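Local coordinates for protein KLLA0F20702p (PDB 5Y5A) that probably takes part in recruiting yeast telomerase to telomeres as the Est1 component, which forms a complex with Cdc13, at residues A[289-294]-A[328-333]; A[219-224]-A[243-248]. One frame throughout, in Å; residues are numbered along the deposited sequence.

Interaction 1 of 2, residues A[289-294]-A[328-333]; sequences KLLNSL and QTWKNN
Leu-290 and Leu-294, one turn apart on a helix, both present a methyl group to the outer edge of the six-membered ring of Trp-330, and neither lies over a face of the indole. CD2 of Leu-290 is 3.9 Å from CZ2 of Trp-330, close to the ring plane, its side chain running nearly at right angles to that of the tryptophan. Having CG anti to the backbone N (chi1 171°) puts this branch beside the ring. Leu-294 meets the tryptophan from the opposite direction, with CD1 4.0 Å from the corner atom CH2 of Trp-330. The side chains of Leu-291 and Trp-330 run past each other in opposite directions, bringing CD1 of Leu-291 obliquely to that same corner, 4.1 Å from CH2 of Trp-330.

The case illustrates how, in a largely helical protein, a connecting loop can lie against a helix through the edge of one large aromatic ring. Residues 328-333 belong to the link between helix 318-325 and the long helix 339-379, within the EST1 DNA/RNA-binding family region of the TPR clan. At the five-membered ring, NE1 of Trp-330 is hydrogen-bonded to the carbonyl oxygen of Leu-279, while Pro-319 and Ser-323 of helix 318-325 also touch the Trp-330 side chain.

The other branch of Leu-291 reaches further along the loop, CD2 resting 3.8 Å from CB of Asn-333. In Asn-333, CG sits between the backbone N and the carbonyl carbon (chi1 70°), turning the amide back over its own loop. There ND2 of Asn-333 donates to O of Thr-329 at 3.3 Å, with an N-H...O angle of 152° and the donor somewhat tilted from the carbonyl plane. OD1 of Asn-333 accepts from the backbone N of His-335.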
ATOM      1  N   LYS A 289       7.146  -7.440 -19.510  1.00 52.28           N
ATOM      2  CA  LYS A 289       5.801  -6.942 -19.744  1.00 50.79           C
ATOM      3  C   LYS A 289       5.746  -5.429 -19.611  1.00 47.71           C
ATOM      4  O   LYS A 289       5.080  -4.762 -20.399  1.00 53.08           O
ATOM      5  CB  LYS A 289       4.817  -7.595 -18.780  1.00 48.31           C
ATOM      6  CG  LYS A 289       4.539  -9.045 -19.114  1.00 47.42           C
ATOM      7  CD  LYS A 289       3.648  -9.685 -18.077  1.00 47.60           C
ATOM      8  CE  LYS A 289       3.276 -11.091 -18.496  1.00 54.10           C
ATOM      9  NZ  LYS A 289       2.451 -11.735 -17.448  1.00 60.92           N
ATOM     10  N   LEU A 290       6.449  -4.893 -18.614  1.00 39.06           N
ATOM     11  CA  LEU A 290       6.530  -3.449 -18.427  1.00 35.30           C
ATOM     12  C   LEU A 290       7.051  -2.788 -19.693  1.00 45.55           C
ATOM     13  O   LEU A 290       6.530  -1.764 -20.137  1.00 53.46           O
ATOM     14  CB  LEU A 290       7.433  -3.092 -17.238  1.00 41.95           C
ATOM     15  CG  LEU A 290       7.774  -1.607 -17.051  1.00 40.31           C
ATOM     16  CD1 LEU A 290       6.505  -0.739 -16.906  1.00 34.89           C
ATOM     17  CD2 LEU A 290       8.682  -1.426 -15.843  1.00 35.51           C
ATOM     18  N   LEU A 291       8.079  -3.383 -20.278  1.00 42.59           N
ATOM     19  CA  LEU A 291       8.669  -2.828 -21.489  1.00 50.12           C
ATOM     20  C   LEU A 291       7.677  -2.857 -22.661  1.00 54.00           C
ATOM     21  O   LEU A 291       7.653  -1.939 -23.482  1.00 54.68           O
ATOM     22  CB  LEU A 291       9.960  -3.577 -21.837  1.00 46.88           C
ATOM     23  CG  LEU A 291      11.215  -2.854 -21.325  1.00 51.17           C
ATOM     24  CD1 LEU A 291      11.092  -2.495 -19.854  1.00 52.60           C
ATOM     25  CD2 LEU A 291      12.484  -3.654 -21.578  1.00 48.53           C
ATOM     26  N   ASN A 292       6.847  -3.896 -22.717  1.00 42.48           N
ATOM     27  CA  ASN A 292       5.798  -3.980 -23.728  1.00 53.16           C
ATOM     28  C   ASN A 292       4.755  -2.882 -23.556  1.00 56.92           C
ATOM     29  O   ASN A 292       4.300  -2.294 -24.539  1.00 54.26           O
ATOM     30  CB  ASN A 292       5.129  -5.349 -23.694  1.00 49.22           C
ATOM     31  CG  ASN A 292       6.026  -6.442 -24.229  1.00 53.95           C
ATOM     32  OD1 ASN A 292       6.997  -6.170 -24.932  1.00 57.40           O
ATOM     33  ND2 ASN A 292       5.699  -7.689 -23.909  1.00 50.90           N
ATOM     34  N   SER A 293       4.384  -2.617 -22.307  1.00 46.47           N
ATOM     35  CA  SER A 293       3.465  -1.537 -21.983  1.00 49.41           C
ATOM     36  C   SER A 293       4.042  -0.192 -22.396  1.00 48.41           C
ATOM     37  O   SER A 293       3.344   0.642 -22.972  1.00 54.51           O
ATOM     38  CB  SER A 293       3.152  -1.522 -20.484  1.00 50.11           C
ATOM     39  OG  SER A 293       2.279  -2.575 -20.141  1.00 46.55           O
ATOM     40  N   LEU A 294       5.319   0.017 -22.095  1.00 44.53           N
ATOM     41  CA  LEU A 294       5.980   1.242 -22.489  1.00 42.84           C
ATOM     42  C   LEU A 294       5.989   1.361 -24.022  1.00 48.10           C
ATOM     43  O   LEU A 294       5.882   2.466 -24.551  1.00 52.68           O
ATOM     44  CB  LEU A 294       7.395   1.302 -21.899  1.00 39.74           C
ATOM     45  CG  LEU A 294       7.419   1.372 -20.365  1.00 41.97           C
ATOM     46  CD1 LEU A 294       8.821   1.194 -19.799  1.00 38.69           C
ATOM     47  CD2 LEU A 294       6.807   2.685 -19.852  1.00 39.78           C
ATOM     48  N   GLN A 328      21.908  -0.345 -14.017  1.00 47.82           N
ATOM     49  CA  GLN A 328      22.408  -1.190 -15.095  1.00 55.60           C
ATOM     50  C   GLN A 328      21.275  -1.751 -15.938  1.00 58.19           C
ATOM     51  O   GLN A 328      21.370  -1.794 -17.162  1.00 52.34           O
ATOM     52  CB  GLN A 328      23.252  -2.333 -14.532  1.00 66.78           C
ATOM     53  CG  GLN A 328      24.537  -1.856 -13.904  1.00 77.44           C
ATOM     54  CD  GLN A 328      25.338  -1.002 -14.859  1.00 85.85           C
ATOM     55  OE1 GLN A 328      25.656  -1.432 -15.969  1.00 86.92           O
ATOM     56  NE2 GLN A 328      25.651   0.221 -14.444  1.00 91.65           N
ATOM     57  N   THR A 329      20.209  -2.185 -15.273  1.00 57.66           N
ATOM     58  CA  THR A 329      19.044  -2.710 -15.965  1.00 54.07           C
ATOM     59  C   THR A 329      18.448  -1.652 -16.894  1.00 52.65           C
ATOM     60  O   THR A 329      18.002  -1.969 -17.984  1.00 52.29           O
ATOM     61  CB  THR A 329      17.973  -3.194 -14.972  1.00 55.85           C
ATOM     62  OG1 THR A 329      18.534  -4.197 -14.111  1.00 51.15           O
ATOM     63  CG2 THR A 329      16.766  -3.775 -15.708  1.00 54.11           C
ATOM     64  N   TRP A 330      18.470  -0.390 -16.478  1.00 54.97           N
ATOM     65  CA  TRP A 330      17.828   0.657 -17.273  1.00 53.79           C
ATOM     66  C   TRP A 330      18.787   1.417 -18.192  1.00 58.71           C
ATOM     67  O   TRP A 330      18.419   2.432 -18.780  1.00 64.32           O
ATOM     68  CB  TRP A 330      17.082   1.622 -16.356  1.00 46.50           C
ATOM     69  CG  TRP A 330      15.794   1.015 -15.867  1.00 47.15           C
ATOM     70  CD1 TRP A 330      15.600   0.343 -14.698  1.00 45.29           C
ATOM     71  CD2 TRP A 330      14.535   0.983 -16.561  1.00 45.96           C
ATOM     72  NE1 TRP A 330      14.298  -0.084 -14.605  1.00 47.99           N
ATOM     73  CE2 TRP A 330      13.622   0.294 -15.738  1.00 46.96           C
ATOM     74  CE3 TRP A 330      14.092   1.477 -17.791  1.00 45.72           C
ATOM     75  CZ2 TRP A 330      12.291   0.081 -16.107  1.00 46.62           C
ATOM     76  CZ3 TRP A 330      12.766   1.267 -18.156  1.00 46.62           C
ATOM     77  CH2 TRP A 330      11.883   0.576 -17.315  1.00 40.54           C
ATOM     78  N   LYS A 331      20.005   0.906 -18.342  1.00 59.54           N
ATOM     79  CA  LYS A 331      20.919   1.422 -19.354  1.00 59.01           C
ATOM     80  C   LYS A 331      20.989   0.461 -20.535  1.00 60.10           C
ATOM     81  O   LYS A 331      21.512   0.806 -21.594  1.00 63.83           O
ATOM     82  CB  LYS A 331      22.320   1.639 -18.771  1.00 68.15           C
ATOM     83  CG  LYS A 331      22.436   2.818 -17.822  1.00 79.24           C
ATOM     84  CD  LYS A 331      23.815   2.876 -17.163  1.00 90.31           C
ATOM     85  CE  LYS A 331      23.905   4.028 -16.160  1.00 94.58           C
ATOM     86  NZ  LYS A 331      25.220   4.074 -15.452  1.00 97.85           N
ATOM     87  N   ASN A 332      20.449  -0.742 -20.354  1.00 61.75           N
ATOM     88  CA  ASN A 332      20.625  -1.818 -21.325  1.00 68.40           C
ATOM     89  C   ASN A 332      19.361  -2.290 -22.042  1.00 66.80           C
ATOM     90  O   ASN A 332      19.332  -3.408 -22.557  1.00 68.22           O
ATOM     91  CB  ASN A 332      21.267  -3.032 -20.640  1.00 82.47           C
ATOM     92  CG  ASN A 332      22.736  -2.818 -20.307  1.00 90.18           C
ATOM     93  OD1 ASN A 332      23.457  -2.133 -21.033  1.00 93.93           O
ATOM     94  ND2 ASN A 332      23.187  -3.415 -19.207  1.00 90.51           N
ATOM     95  N   ASN A 333      18.316  -1.467 -22.083  1.00 61.70           N
ATOM     96  CA  ASN A 333      17.114  -1.880 -22.802  1.00 55.44           C
ATOM     97  C   ASN A 333      16.702  -0.875 -23.870  1.00 51.54           C
ATOM     98  O   ASN A 333      17.263   0.216 -23.966  1.00 54.92           O
ATOM     99  CB  ASN A 333      15.955  -2.139 -21.826  1.00 59.60           C
ATOM    100  CG  ASN A 333      15.413  -0.874 -21.195  1.00 63.22           C
ATOM    101  OD1 ASN A 333      14.751  -0.077 -21.855  1.00 64.24           O
ATOM    102  ND2 ASN A 333      15.661  -0.700 -19.896  1.00 63.16           N
TER

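Interaction 2 of 2, residues A[219-224]-A[243-248]; sequences KPLRYL and ICYTHT
Leu-221 and Tyr-245 have similar first torsions: in each, CG stands anti to the carbonyl carbon and beside the backbone N, with chi1 at -76° in the leucine and -70° in the tyrosine. From facing helices these settings send the forked end of Leu-221 and the phenol of Tyr-245 into the same strip of the interface. They meet in an antiparallel helical hairpin, formed by the successive helices 218-230 and 235-247 in the EST1 DNA/RNA-binding family region, which belongs to the TPR clan. The axes of segments 219-224 and 243-247 run at 159° to each other and approach to 11.3 Å, a fairly wide spacing bridged by side chains.

The two key groups cross at a slant. Both branches of Leu-221 converge on the phenol end, CD1 lying 4.1 Å and CD2 4.2 Å from OH of Tyr-245. CD1 approaches the ring obliquely, and the contact is one of van der Waals type between the methyls and the phenol end. Asn-253 and Gln-257 of helix 251-263 also touch Tyr-245, connecting the hairpin to the helix that follows it.

The backbones come nearest at Cys-244, where CA of Cys-244 is 7.8 Å from CA of Leu-221. Here CD2 of Leu-221 comes to 4.2 Å from CB of Cys-244. Helix 179-206 lies on another side of the pair, with Ile-203 touching Pro-220 and Ile-204 touching His-247; the ring of His-247 also meets that of Phe-217, the two planes nearly parallel.

Cys-244 directs its thiol sulfur at two residues one turn apart on the opposing helix: SG of Cys-244 is 4.3 Å from CD1 of Leu-224 and 4.5 Å from CG of Pro-220.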
ATOM      1  N   LYS A 219     -13.710  -8.709  -7.018  1.00 66.16           N
ATOM      2  CA  LYS A 219     -14.114  -9.508  -5.864  1.00 67.76           C
ATOM      3  C   LYS A 219     -12.935  -9.857  -4.938  1.00 67.20           C
ATOM      4  O   LYS A 219     -13.042  -9.689  -3.721  1.00 64.60           O
ATOM      5  CB  LYS A 219     -14.838 -10.782  -6.321  1.00 71.18           C
ATOM      6  CG  LYS A 219     -15.551 -11.517  -5.199  1.00 74.49           C
ATOM      7  CD  LYS A 219     -16.403 -12.647  -5.743  1.00 83.58           C
ATOM      8  CE  LYS A 219     -17.223 -13.306  -4.647  1.00 89.01           C
ATOM      9  NZ  LYS A 219     -18.074 -14.410  -5.189  1.00 92.87           N
ATOM     10  N   PRO A 220     -11.810 -10.342  -5.494  1.00 63.19           N
ATOM     11  CA  PRO A 220     -10.711 -10.562  -4.547  1.00 60.96           C
ATOM     12  C   PRO A 220     -10.183  -9.254  -3.956  1.00 63.58           C
ATOM     13  O   PRO A 220      -9.757  -9.241  -2.801  1.00 59.85           O
ATOM     14  CB  PRO A 220      -9.641 -11.260  -5.395  1.00 58.52           C
ATOM     15  CG  PRO A 220     -10.017 -10.988  -6.817  1.00 62.46           C
ATOM     16  CD  PRO A 220     -11.506 -10.890  -6.826  1.00 62.75           C
ATOM     17  N   LEU A 221     -10.232  -8.171  -4.728  1.00 61.44           N
ATOM     18  CA  LEU A 221      -9.763  -6.879  -4.244  1.00 55.11           C
ATOM     19  C   LEU A 221     -10.601  -6.389  -3.074  1.00 52.70           C
ATOM     20  O   LEU A 221     -10.080  -5.742  -2.178  1.00 50.83           O
ATOM     21  CB  LEU A 221      -9.771  -5.843  -5.364  1.00 54.80           C
ATOM     22  CG  LEU A 221      -8.619  -5.972  -6.363  1.00 52.97           C
ATOM     23  CD1 LEU A 221      -8.799  -5.014  -7.523  1.00 54.12           C
ATOM     24  CD2 LEU A 221      -7.300  -5.721  -5.676  1.00 47.48           C
ATOM     25  N   ARG A 222     -11.892  -6.706  -3.064  1.00 57.38           N
ATOM     26  CA  ARG A 222     -12.738  -6.293  -1.944  1.00 62.36           C
ATOM     27  C   ARG A 222     -12.338  -7.004  -0.652  1.00 60.16           C
ATOM     28  O   ARG A 222     -12.251  -6.374   0.404  1.00 61.78           O
ATOM     29  CB  ARG A 222     -14.215  -6.551  -2.232  1.00 68.86           C
ATOM     30  CG  ARG A 222     -15.136  -5.969  -1.162  1.00 78.90           C
ATOM     31  CD  ARG A 222     -16.578  -6.446  -1.300  1.00 89.72           C
ATOM     32  NE  ARG A 222     -16.757  -7.810  -0.810  1.00 95.44           N
ATOM     33  CZ  ARG A 222     -17.854  -8.244  -0.200  1.00100.72           C
ATOM     34  NH1 ARG A 222     -18.873  -7.418  -0.001  1.00103.97           N
ATOM     35  NH2 ARG A 222     -17.931  -9.503   0.213  1.00101.57           N
ATOM     36  N   TYR A 223     -12.095  -8.310  -0.737  1.00 56.31           N
ATOM     37  CA  TYR A 223     -11.662  -9.081   0.426  1.00 57.83           C
ATOM     38  C   TYR A 223     -10.304  -8.603   0.930  1.00 52.83           C
ATOM     39  O   TYR A 223     -10.091  -8.467   2.128  1.00 48.02           O
ATOM     40  CB  TYR A 223     -11.605 -10.575   0.100  1.00 63.25           C
ATOM     41  CG  TYR A 223     -12.969 -11.239   0.044  1.00 68.23           C
ATOM     42  CD1 TYR A 223     -13.703 -11.459   1.203  1.00 68.85           C
ATOM     43  CD2 TYR A 223     -13.515 -11.645  -1.163  1.00 70.56           C
ATOM     44  CE1 TYR A 223     -14.945 -12.063   1.162  1.00 72.85           C
ATOM     45  CE2 TYR A 223     -14.758 -12.252  -1.217  1.00 78.00           C
ATOM     46  CZ  TYR A 223     -15.470 -12.458  -0.050  1.00 76.95           C
ATOM     47  OH  TYR A 223     -16.709 -13.062  -0.099  1.00 79.13           O
ATOM     48  N   LEU A 224      -9.392  -8.347   0.000  1.00 56.35           N
ATOM     49  CA  LEU A 224      -8.068  -7.859   0.343  1.00 55.81           C
ATOM     50  C   LEU A 224      -8.153  -6.468   0.976  1.00 61.31           C
ATOM     51  O   LEU A 224      -7.435  -6.164   1.929  1.00 58.17           O
ATOM     52  CB  LEU A 224      -7.177  -7.838  -0.899  1.00 53.68           C
ATOM     53  CG  LEU A 224      -6.822  -9.198  -1.507  1.00 56.54           C
ATOM     54  CD1 LEU A 224      -6.002  -9.027  -2.780  1.00 50.46           C
ATOM     55  CD2 LEU A 224      -6.069 -10.044  -0.496  1.00 54.98           C
ATOM     56  N   ILE A 243      -0.421  -8.310  -7.125  1.00 40.05           N
ATOM     57  CA  ILE A 243      -0.430  -9.431  -8.048  1.00 41.61           C
ATOM     58  C   ILE A 243      -1.670  -9.340  -8.929  1.00 45.45           C
ATOM     59  O   ILE A 243      -1.586  -9.566 -10.136  1.00 47.39           O
ATOM     60  CB  ILE A 243      -0.364 -10.785  -7.319  1.00 43.76           C
ATOM     61  CG1 ILE A 243       0.999 -10.934  -6.638  1.00 50.35           C
ATOM     62  CG2 ILE A 243      -0.540 -11.932  -8.302  1.00 47.75           C
ATOM     63  CD1 ILE A 243       1.144 -12.182  -5.804  1.00 57.97           C
ATOM     64  N   CYS A 244      -2.809  -8.973  -8.345  1.00 45.00           N
ATOM     65  CA  CYS A 244      -4.000  -8.723  -9.153  1.00 47.29           C
ATOM     66  C   CYS A 244      -3.712  -7.666 -10.224  1.00 48.61           C
ATOM     67  O   CYS A 244      -4.083  -7.842 -11.370  1.00 52.34           O
ATOM     68  CB  CYS A 244      -5.179  -8.273  -8.282  1.00 48.49           C
ATOM     69  SG  CYS A 244      -5.793  -9.484  -7.088  1.00 51.56           S
ATOM     70  N   TYR A 245      -3.033  -6.579  -9.858  1.00 45.32           N
ATOM     71  CA  TYR A 245      -2.812  -5.498 -10.815  1.00 42.38           C
ATOM     72  C   TYR A 245      -1.839  -5.884 -11.930  1.00 46.22           C
ATOM     73  O   TYR A 245      -1.889  -5.313 -13.022  1.00 49.89           O
ATOM     74  CB  TYR A 245      -2.326  -4.227 -10.099  1.00 44.24           C
ATOM     75  CG  TYR A 245      -3.400  -3.583  -9.242  1.00 45.92           C
ATOM     76  CD1 TYR A 245      -4.619  -3.193  -9.793  1.00 50.61           C
ATOM     77  CD2 TYR A 245      -3.199  -3.374  -7.888  1.00 46.63           C
ATOM     78  CE1 TYR A 245      -5.607  -2.612  -9.007  1.00 58.15           C
ATOM     79  CE2 TYR A 245      -4.171  -2.794  -7.095  1.00 53.15           C
ATOM     80  CZ  TYR A 245      -5.373  -2.416  -7.653  1.00 61.77           C
ATOM     81  OH  TYR A 245      -6.329  -1.836  -6.846  1.00 62.37           O
ATOM     82  N   THR A 246      -0.971  -6.862 -11.683  1.00 45.61           N
ATOM     83  CA  THR A 246      -0.115  -7.358 -12.760  1.00 49.31           C
ATOM     84  C   THR A 246      -0.945  -8.010 -13.874  1.00 52.92           C
ATOM     85  O   THR A 246      -0.556  -7.974 -15.041  1.00 54.60           O
ATOM     86  CB  THR A 246       0.936  -8.382 -12.267  1.00 42.29           C
ATOM     87  OG1 THR A 246       0.287  -9.509 -11.664  1.00 45.36           O
ATOM     88  CG2 THR A 246       1.878  -7.744 -11.267  1.00 32.06           C
ATOM     89  N   HIS A 247      -2.082  -8.605 -13.520  1.00 49.93           N
ATOM     90  CA  HIS A 247      -2.904  -9.289 -14.518  1.00 53.82           C
ATOM     91  C   HIS A 247      -3.597  -8.288 -15.436  1.00 55.06           C
ATOM     92  O   HIS A 247      -3.779  -8.552 -16.619  1.00 53.74           O
ATOM     93  CB  HIS A 247      -3.954 -10.189 -13.858  1.00 57.04           C
ATOM     94  CG  HIS A 247      -3.375 -11.263 -12.995  1.00 59.16           C
ATOM     95  ND1 HIS A 247      -2.518 -12.226 -13.480  1.00 58.15           N
ATOM     96  CD2 HIS A 247      -3.534 -11.528 -11.677  1.00 60.37           C
ATOM     97  CE1 HIS A 247      -2.164 -13.033 -12.493  1.00 61.10           C
ATOM     98  NE2 HIS A 247      -2.770 -12.633 -11.390  1.00 59.76           N
ATOM     99  N   THR A 248      -3.989  -7.145 -14.884  1.00 54.08           N
ATOM    100  CA  THR A 248      -4.673  -6.123 -15.670  1.00 55.32           C
ATOM    101  C   THR A 248      -3.666  -5.182 -16.301  1.00 50.51           C
ATOM    102  O   THR A 248      -4.040  -4.187 -16.921  1.00 52.49           O
ATOM    103  CB  THR A 248      -5.660  -5.303 -14.814  1.00 62.73           C
ATOM    104  OG1 THR A 248      -4.948  -4.606 -13.779  1.00 62.02           O
ATOM    105  CG2 THR A 248      -6.701  -6.217 -14.190  1.00 69.73           C
TER

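In the fold
Both interactions are largely buried and apolar, and neither has a hydrogen bond between its segments, yet they join different kinds of element. Interaction 2 pairs consecutive helices nearer the middle of the chain, its centre about 12 Å from the chain centre. Interaction 1, about 23 Å out, sets a helix against an irregular loop, where the loop side makes hydrogen bonds of its own, such as Asn-333 with Thr-329 and His-335. Their centres lie 24 Å apart and they do not touch. Helix 251-263 touches Tyr-245 and, through Phe-251, also Ser-293 on the helix of interaction 1, placing both contacts in one run of packed helices.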